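Local coordinates for glutamyl-tRNA synthetase, cytoplasmic (Saccharomyces cerevisiae, PDB 2HRA), which attaches glutamate to its tRNA in an ATP-driven reaction and, through the N-terminal GST-like domain described here, joins the cofactor Arc1p, at residues Leu37-Ile42 with Asp72-Ile77; Ala110-Ser115 with Gly153-Asn158; Thr127-Gly132 with Ser136-Ala141. One frame throughout, in Å; residues are numbered along the deposited sequence.

Interaction 1: residues Leu37-Ile42 with Asp72-Ile77; sequences LIAARI and DVFNKI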
loop_
_atom_site.group_PDB
_atom_site.type_symbol
_atom_site.label_atom_id
_atom_site.label_comp_id
_atom_site.label_asym_id
_atom_site.label_seq_id
_atom_site.Cartn_x
_atom_site.Cartn_y
_atom_site.Cartn_z
ATOM N N LEU A 37 -5.152 1.145 1.765
ATOM C CA LEU A 37 -6.087 0.036 1.861
ATOM C C LEU A 37 -5.500 -1.162 2.604
ATOM O O LEU A 37 -6.201 -1.783 3.402
ATOM C CB LEU A 37 -6.597 -0.392 0.483
ATOM C CG LEU A 37 -7.502 -1.636 0.373
ATOM C CD1 LEU A 37 -8.888 -1.463 0.973
ATOM C CD2 LEU A 37 -7.620 -1.989 -1.111
ATOM N N ILE A 38 -4.237 -1.506 2.337
ATOM C CA ILE A 38 -3.624 -2.686 2.973
ATOM C C ILE A 38 -3.434 -2.415 4.486
ATOM O O ILE A 38 -3.731 -3.259 5.360
ATOM C CB ILE A 38 -2.289 -3.104 2.208
ATOM C CG1 ILE A 38 -2.616 -3.624 0.804
ATOM C CG2 ILE A 38 -1.554 -4.233 2.906
ATOM C CD1 ILE A 38 -1.400 -3.794 -0.117
ATOM N N ALA A 39 -3.019 -1.197 4.806
ATOM C CA ALA A 39 -2.893 -0.766 6.199
ATOM C C ALA A 39 -4.175 -1.034 6.985
ATOM O O ALA A 39 -4.128 -1.493 8.134
ATOM C CB ALA A 39 -2.514 0.714 6.260
ATOM N N ALA A 40 -5.311 -0.672 6.369
ATOM C CA ALA A 40 -6.638 -0.826 6.948
ATOM C C ALA A 40 -6.990 -2.286 7.052
ATOM O O ALA A 40 -7.559 -2.707 8.024
ATOM C CB ALA A 40 -7.691 -0.078 6.102
ATOM N N ARG A 41 -6.626 -3.080 6.053
ATOM C CA ARG A 41 -6.848 -4.521 6.139
ATOM C C ARG A 41 -6.067 -5.164 7.272
ATOM O O ARG A 41 -6.576 -6.071 7.946
ATOM C CB ARG A 41 -6.551 -5.186 4.798
ATOM C CG ARG A 41 -7.547 -4.742 3.747
ATOM C CD ARG A 41 -7.062 -4.928 2.319
ATOM N NE ARG A 41 -6.815 -6.323 1.939
ATOM C CZ ARG A 41 -7.726 -7.194 1.477
ATOM N NH1 ARG A 41 -9.028 -6.897 1.374
ATOM N NH2 ARG A 41 -7.338 -8.415 1.163
ATOM N N ILE A 42 -4.844 -4.682 7.501
ATOM C CA ILE A 42 -4.032 -5.172 8.604
ATOM C C ILE A 42 -4.688 -4.814 9.935
ATOM O O ILE A 42 -4.834 -5.645 10.829
ATOM C CB ILE A 42 -2.570 -4.621 8.514
ATOM C CG1 ILE A 42 -1.890 -5.191 7.254
ATOM C CG2 ILE A 42 -1.786 -4.975 9.836
ATOM C CD1 ILE A 42 -0.599 -4.428 6.769
ATOM N N ASP A 72 -1.564 13.178 3.791
ATOM C CA ASP A 72 -0.737 12.284 4.603
ATOM C C ASP A 72 -1.600 11.164 5.174
ATOM O O ASP A 72 -1.490 10.845 6.356
ATOM C CB ASP A 72 -0.064 13.101 5.717
ATOM C CG ASP A 72 1.251 12.492 6.230
ATOM O OD1 ASP A 72 1.889 11.658 5.541
ATOM O OD2 ASP A 72 1.647 12.888 7.367
ATOM N N VAL A 73 -2.441 10.558 4.327
ATOM C CA VAL A 73 -3.431 9.567 4.789
ATOM C C VAL A 73 -2.777 8.291 5.373
ATOM O O VAL A 73 -3.160 7.836 6.465
ATOM C CB VAL A 73 -4.427 9.175 3.654
ATOM C CG1 VAL A 73 -5.310 8.012 4.098
ATOM C CG2 VAL A 73 -5.296 10.388 3.219
ATOM N N PHE A 74 -1.810 7.718 4.657
ATOM C CA PHE A 74 -1.104 6.532 5.129
ATOM C C PHE A 74 -0.616 6.752 6.550
ATOM O O PHE A 74 -0.929 5.964 7.465
ATOM C CB PHE A 74 0.091 6.186 4.252
ATOM C CG PHE A 74 0.760 4.888 4.640
ATOM C CD1 PHE A 74 0.141 3.675 4.389
ATOM C CD2 PHE A 74 2.002 4.886 5.256
ATOM C CE1 PHE A 74 0.748 2.470 4.757
ATOM C CE2 PHE A 74 2.618 3.692 5.606
ATOM C CZ PHE A 74 1.989 2.481 5.351
ATOM N N ASN A 75 0.156 7.817 6.743
ATOM C CA ASN A 75 0.738 8.069 8.047
ATOM C C ASN A 75 -0.299 8.325 9.136
ATOM O O ASN A 75 -0.052 8.051 10.318
ATOM C CB ASN A 75 1.695 9.238 7.981
ATOM C CG ASN A 75 3.026 8.867 7.363
ATOM O OD1 ASN A 75 3.602 7.816 7.659
ATOM N ND2 ASN A 75 3.538 9.748 6.511
ATOM N N LYS A 76 -1.433 8.888 8.745
ATOM C CA LYS A 76 -2.509 9.092 9.672
ATOM C C LYS A 76 -3.100 7.751 10.113
ATOM O O LYS A 76 -3.428 7.596 11.269
ATOM C CB LYS A 76 -3.563 10.036 9.084
ATOM C CG LYS A 76 -3.065 11.474 8.952
ATOM C CD LYS A 76 -4.146 12.439 8.512
ATOM C CE LYS A 76 -3.838 13.867 8.953
ATOM N NZ LYS A 76 -2.774 14.530 8.155
ATOM N N ILE A 77 -3.193 6.766 9.223
ATOM C CA ILE A 77 -3.724 5.451 9.637
ATOM C C ILE A 77 -2.775 4.813 10.660
ATOM O O ILE A 77 -3.158 4.296 11.723
ATOM C CB ILE A 77 -3.871 4.523 8.424
ATOM C CG1 ILE A 77 -4.857 5.120 7.411
ATOM C CG2 ILE A 77 -4.307 3.101 8.866
ATOM C CD1 ILE A 77 -4.778 4.451 6.049
#

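Interaction 2: residues Ala110-Ser115 with Gly153-Asn158; sequences AKLSQS and GSIIKN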
loop_
_atom_site.group_PDB
_atom_site.type_symbol
_atom_site.label_atom_id
_atom_site.label_comp_id
_atom_site.label_asym_id
_atom_site.label_seq_id
_atom_site.Cartn_x
_atom_site.Cartn_y
_atom_site.Cartn_z
ATOM N N ALA A 110 14.281 5.898 -15.203
ATOM C CA ALA A 110 15.584 6.063 -14.555
ATOM C C ALA A 110 15.441 6.182 -13.043
ATOM O O ALA A 110 16.144 5.507 -12.302
ATOM C CB ALA A 110 16.330 7.274 -15.119
ATOM N N LYS A 111 14.511 7.018 -12.589
ATOM C CA LYS A 111 14.336 7.240 -11.166
ATOM C C LYS A 111 13.866 5.990 -10.469
ATOM O O LYS A 111 14.320 5.676 -9.341
ATOM C CB LYS A 111 13.320 8.343 -10.905
ATOM C CG LYS A 111 13.788 9.717 -11.314
ATOM C CD LYS A 111 12.726 10.750 -10.948
ATOM C CE LYS A 111 13.137 12.168 -11.223
ATOM N NZ LYS A 111 12.198 13.088 -10.499
ATOM N N LEU A 112 12.926 5.297 -11.107
ATOM C CA LEU A 112 12.354 4.094 -10.520
ATOM C C LEU A 112 13.429 3.004 -10.439
ATOM O O LEU A 112 13.534 2.281 -9.472
ATOM C CB LEU A 112 11.164 3.628 -11.360
ATOM C CG LEU A 112 10.305 2.485 -10.818
ATOM C CD1 LEU A 112 9.796 2.803 -9.391
ATOM C CD2 LEU A 112 9.128 2.185 -11.749
ATOM N N SER A 113 14.240 2.894 -11.477
ATOM C CA SER A 113 15.397 1.981 -11.474
ATOM C C SER A 113 16.299 2.160 -10.236
ATOM O O SER A 113 16.628 1.190 -9.511
ATOM C CB SER A 113 16.172 2.154 -12.799
ATOM O OG SER A 113 15.377 1.607 -13.828
ATOM N N GLN A 114 16.646 3.412 -9.952
ATOM C CA GLN A 114 17.511 3.706 -8.828
ATOM C C GLN A 114 16.823 3.339 -7.529
ATOM O O GLN A 114 17.436 2.780 -6.620
ATOM C CB GLN A 114 17.834 5.193 -8.761
ATOM C CG GLN A 114 18.587 5.795 -9.929
ATOM C CD GLN A 114 18.750 7.326 -9.758
ATOM O OE1 GLN A 114 19.097 7.805 -8.661
ATOM N NE2 GLN A 114 18.469 8.093 -10.830
ATOM N N SER A 115 15.558 3.708 -7.411
ATOM C CA SER A 115 14.842 3.516 -6.137
ATOM C C SER A 115 14.683 2.009 -5.880
ATOM O O SER A 115 14.816 1.522 -4.754
ATOM C CB SER A 115 13.490 4.262 -6.180
ATOM O OG SER A 115 13.696 5.652 -6.489
ATOM N N GLY A 153 7.365 -3.768 -12.846
ATOM C CA GLY A 153 7.458 -5.202 -13.044
ATOM C C GLY A 153 8.655 -5.558 -13.876
ATOM O O GLY A 153 9.470 -6.375 -13.475
ATOM N N SER A 154 8.747 -4.928 -15.050
ATOM C CA SER A 154 9.813 -5.179 -15.996
ATOM C C SER A 154 11.179 -4.713 -15.505
ATOM O O SER A 154 12.184 -5.332 -15.819
ATOM C CB SER A 154 9.492 -4.490 -17.320
ATOM O OG SER A 154 8.127 -4.672 -17.578
ATOM N N ILE A 155 11.212 -3.641 -14.724
ATOM C CA ILE A 155 12.490 -3.155 -14.217
ATOM C C ILE A 155 13.100 -4.151 -13.251
ATOM O O ILE A 155 14.302 -4.477 -13.327
ATOM C CB ILE A 155 12.383 -1.788 -13.605
ATOM C CG1 ILE A 155 12.015 -0.773 -14.684
ATOM C CG2 ILE A 155 13.743 -1.377 -12.983
ATOM C CD1 ILE A 155 11.774 0.575 -14.146
ATOM N N ILE A 156 12.243 -4.648 -12.378
ATOM C CA ILE A 156 12.614 -5.593 -11.369
ATOM C C ILE A 156 13.194 -6.839 -12.022
ATOM O O ILE A 156 14.156 -7.419 -11.546
ATOM C CB ILE A 156 11.380 -5.980 -10.537
ATOM C CG1 ILE A 156 11.021 -4.847 -9.574
ATOM C CG2 ILE A 156 11.606 -7.323 -9.801
ATOM C CD1 ILE A 156 9.596 -4.950 -9.054
ATOM N N LYS A 157 12.592 -7.244 -13.122
ATOM C CA LYS A 157 13.066 -8.413 -13.852
ATOM C C LYS A 157 14.374 -8.143 -14.586
ATOM O O LYS A 157 15.380 -8.820 -14.375
ATOM C CB LYS A 157 11.977 -8.864 -14.797
ATOM C CG LYS A 157 12.443 -9.857 -15.818
ATOM C CD LYS A 157 11.279 -10.350 -16.636
ATOM C CE LYS A 157 11.775 -11.167 -17.790
ATOM N NZ LYS A 157 12.583 -12.343 -17.322
ATOM N N ASN A 158 14.370 -7.105 -15.405
ATOM C CA ASN A 158 15.457 -6.849 -16.368
ATOM C C ASN A 158 16.748 -6.318 -15.701
ATOM O O ASN A 158 17.841 -6.469 -16.241
ATOM C CB ASN A 158 14.948 -5.898 -17.439
ATOM C CG ASN A 158 14.051 -6.611 -18.463
ATOM O OD1 ASN A 158 14.365 -7.708 -18.885
ATOM N ND2 ASN A 158 12.965 -5.989 -18.862
#

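Interaction 3: residues Thr127-Gly132 with Ser136-Ala141; sequences TFILGG and SAADVA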
loop_
_atom_site.group_PDB
_atom_site.type_symbol
_atom_site.label_atom_id
_atom_site.label_comp_id
_atom_site.label_asym_id
_atom_site.label_seq_id
_atom_site.Cartn_x
_atom_site.Cartn_y
_atom_site.Cartn_z
ATOM N N THR A 127 14.325 -10.599 5.104
ATOM C CA THR A 127 13.009 -10.944 4.537
ATOM C C THR A 127 12.145 -9.699 4.321
ATOM O O THR A 127 11.528 -9.513 3.256
ATOM C CB THR A 127 12.246 -11.901 5.443
ATOM O OG1 THR A 127 13.088 -13.012 5.715
ATOM C CG2 THR A 127 10.976 -12.410 4.756
ATOM N N PHE A 128 12.126 -8.841 5.333
ATOM C CA PHE A 128 11.350 -7.612 5.305
ATOM C C PHE A 128 12.287 -6.421 5.435
ATOM O O PHE A 128 13.410 -6.567 5.856
ATOM C CB PHE A 128 10.310 -7.630 6.421
ATOM C CG PHE A 128 9.344 -8.755 6.284
ATOM C CD1 PHE A 128 9.226 -9.711 7.267
ATOM C CD2 PHE A 128 8.628 -8.910 5.120
ATOM C CE1 PHE A 128 8.364 -10.774 7.111
ATOM C CE2 PHE A 128 7.781 -9.958 4.963
ATOM C CZ PHE A 128 7.653 -10.894 5.957
ATOM N N ILE A 129 11.801 -5.243 5.069
ATOM C CA ILE A 129 12.657 -4.066 4.886
ATOM C C ILE A 129 13.469 -3.702 6.114
ATOM O O ILE A 129 14.664 -3.393 6.011
ATOM C CB ILE A 129 11.846 -2.847 4.363
ATOM C CG1 ILE A 129 11.517 -3.086 2.871
ATOM C CG2 ILE A 129 12.665 -1.555 4.558
ATOM C CD1 ILE A 129 10.390 -2.186 2.262
ATOM N N LEU A 130 12.849 -3.813 7.284
ATOM C CA LEU A 130 13.521 -3.447 8.513
ATOM C C LEU A 130 14.059 -4.643 9.269
ATOM O O LEU A 130 14.644 -4.475 10.327
ATOM C CB LEU A 130 12.624 -2.592 9.402
ATOM C CG LEU A 130 12.233 -1.241 8.826
ATOM C CD1 LEU A 130 11.277 -0.556 9.779
ATOM C CD2 LEU A 130 13.499 -0.390 8.551
ATOM N N GLY A 131 13.891 -5.842 8.726
ATOM C CA GLY A 131 14.623 -6.995 9.220
ATOM C C GLY A 131 14.022 -7.658 10.442
ATOM O O GLY A 131 14.738 -8.320 11.191
ATOM N N GLY A 132 12.726 -7.482 10.674
ATOM C CA GLY A 132 12.035 -8.220 11.750
ATOM C C GLY A 132 11.452 -9.549 11.283
ATOM O O GLY A 132 11.543 -9.889 10.101
ATOM N N SER A 136 6.498 -4.640 8.519
ATOM C CA SER A 136 6.177 -3.359 9.136
ATOM C C SER A 136 5.481 -2.455 8.131
ATOM O O SER A 136 5.270 -2.811 6.964
ATOM C CB SER A 136 7.466 -2.693 9.633
ATOM O OG SER A 136 8.206 -2.227 8.505
ATOM N N ALA A 137 5.168 -1.259 8.592
ATOM C CA ALA A 137 4.580 -0.210 7.778
ATOM C C ALA A 137 5.461 0.115 6.607
ATOM O O ALA A 137 4.973 0.549 5.555
ATOM C CB ALA A 137 4.322 1.083 8.652
ATOM N N ALA A 138 6.769 -0.047 6.768
ATOM C CA ALA A 138 7.677 0.186 5.651
ATOM C C ALA A 138 7.312 -0.735 4.460
ATOM O O ALA A 138 7.270 -0.314 3.297
ATOM C CB ALA A 138 9.147 -0.027 6.114
ATOM N N ASP A 139 7.090 -2.011 4.761
ATOM C CA ASP A 139 6.754 -2.996 3.755
ATOM C C ASP A 139 5.403 -2.671 3.122
ATOM O O ASP A 139 5.220 -2.832 1.922
ATOM C CB ASP A 139 6.715 -4.405 4.381
ATOM C CG ASP A 139 8.045 -4.817 4.950
ATOM O OD1 ASP A 139 8.199 -4.735 6.200
ATOM O OD2 ASP A 139 8.947 -5.184 4.159
ATOM N N VAL A 140 4.455 -2.202 3.931
ATOM C CA VAL A 140 3.098 -1.949 3.437
ATOM C C VAL A 140 3.115 -0.816 2.440
ATOM O O VAL A 140 2.518 -0.894 1.366
ATOM C CB VAL A 140 2.143 -1.652 4.625
ATOM C CG1 VAL A 140 0.785 -1.239 4.158
ATOM C CG2 VAL A 140 2.047 -2.876 5.547
ATOM N N ALA A 141 3.836 0.231 2.781
ATOM C CA ALA A 141 3.930 1.383 1.920
ATOM C C ALA A 141 4.653 1.054 0.626
ATOM O O ALA A 141 4.203 1.477 -0.450
ATOM C CB ALA A 141 4.609 2.546 2.663
HETATM O O HOH W 1 10.106 -4.023 7.904
#

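Interaction 1: residues Leu37-Ile42 with Asp72-Ile77
N75 ND2 donates to D72 OD1 at 2.7 Å, a bond made at the start of helix 73-80, from which F74 and I77 reach across to A39. The donor meets OD1 on its syn side, 22° out of the carboxylate plane, while the oxygen lies close to the plane of the N75 amide. D72 stands at the N-cap position, but its carboxylate holds this side-chain amide and makes no capping bond.

The contact between the helices is wholly apolar and centres on the one methyl of A39. A39 CB points at helix 73-80 and meets I77 CG2 at 4.0 Å and F74 CE1 at the same distance. I77 offers its branch methyl: CG1 lies beside the backbone N (chi1 -61°), which leaves CG2 anti to that N and in touch with A39. F74 reaches the methyl with CE1, the methyl standing obliquely to the ring. The small A39 lets the helices come close here, A39 CA lying 7.2 Å from I77 CA.

Helix 34-46 links the parallel strands 21-26 and 51-56 in a beta-alpha-beta unit, and helix 73-80 follows strand 64-66, as in the thioredoxin-like half of a GST fold. Beyond A39, the F74 ring packs on V97 and Q101 of helix 90-104 and on V140 and A141 of helix 137-148.

Interaction 2: residues Ala110-Ser115 with Gly153-Asn158
L112 turns its side chain to helix 152-158 and meets I155 there. Its CG is anti to the backbone N (chi1 -172°), which lays the chain from CB to CD2 alongside I155 CD1, L112 CD2 being nearest at 3.9 Å. The two side chains run at a slant to each other.

One residue on, S113 lies closest in backbone terms, its CA being 6.5 Å from that of I155. S113 OG sits 3.5 Å from I155 CG2 and 3.8 Å from I155 CD1, so both methyls of the isoleucine pack around the hydroxyl. The hydroxyl's polar needs are met within its own helix, by a hydrogen bond to F109 O, with a weak one from K159 NZ besides. I155 thus spans L112 and S113, its CD1 near both.

S115 faces another way. S115 OG bonds back to K111 O at 2.9 Å, from above the carbonyl plane, and its backbone N reaches the same oxygen from the opposite face, so that two donors grip one carbonyl.

The contact joins two helices of the all-helical half of the GST fold: I155 also packs on F109 and L116 of helix 109-122, S115 faces L99, E103 and L104 of helix 90-104, and I156 meets V164 and S165 of helix 162-172.

Interaction 3: residues Thr127-Gly132 with Ser136-Ala141
A capping box of S136 and D139 starts helix 137-148, and the same aspartate reaches across to the loop at F128 and I129. S136 N donates to D139 OD1 at 2.9 Å, nearly straight (174°) and on the anti lone pair. In return S136 OG accepts from A138 N at 3.1 Å; the hydroxyl lies between its own backbone N and carbonyl carbon (chi1 72°), which brings it round to the first turn of the helix. D139 OD2 uses its syn lone pair for I129 N, at 3.0 Å, and also takes a bond from W167 NE1 of helix 162-172.

A bound water bridges the two segments: it accepts from L130 N, donates to D139 OD1 at 2.7 Å and is hydrogen-bonded to S136 OG. Four donors therefore hold the buried carboxylate, and together with the helix N terminus they probably stabilise its negative charge. Ser-x-x-Asp is the N-capping box known from the helical domain of GSTs, and here it also fastens the preceding loop, part of the region that interacts with ARC1. Putting an alanine in place of D139 would probably leave S136 N, I129 N and W167 NE1 without their acceptor and the loop less firmly tied to the helix.

The loop itself is folded by a type I beta turn, F128 to G131. F128 CB rests 3.6 Å from D139 OD1, the ring standing at 77° to the carboxylate plane with OD2 near its edge, while T127 CG2 sits over one ring face. I129 slides past D139 in the reverse sense and touches A138 CB with CG2 at 4.1 Å; L130 CD1 lies 3.7 Å from S136 OG.

From the N terminus, interaction 1 comes first: it closes a loop that carries strands 51-56 and 64-66 and ties together two helices of the thioredoxin-like half. The chain then enters the helical half, where interaction 2 brings helix 152-158 back to helix 109-122. Interaction 3 is nested inside that loop and closes a short local one of its own, seating the segment 127-132 on the start of helix 137-148. Interactions 1 and 3 touch, I42 packing on V140 and the F74 ring lying against A137 O, which joins the two halves. Interaction 2 lies apart, its nearest atoms about 9 Å from interaction 3 and about 14 Å from interaction 1.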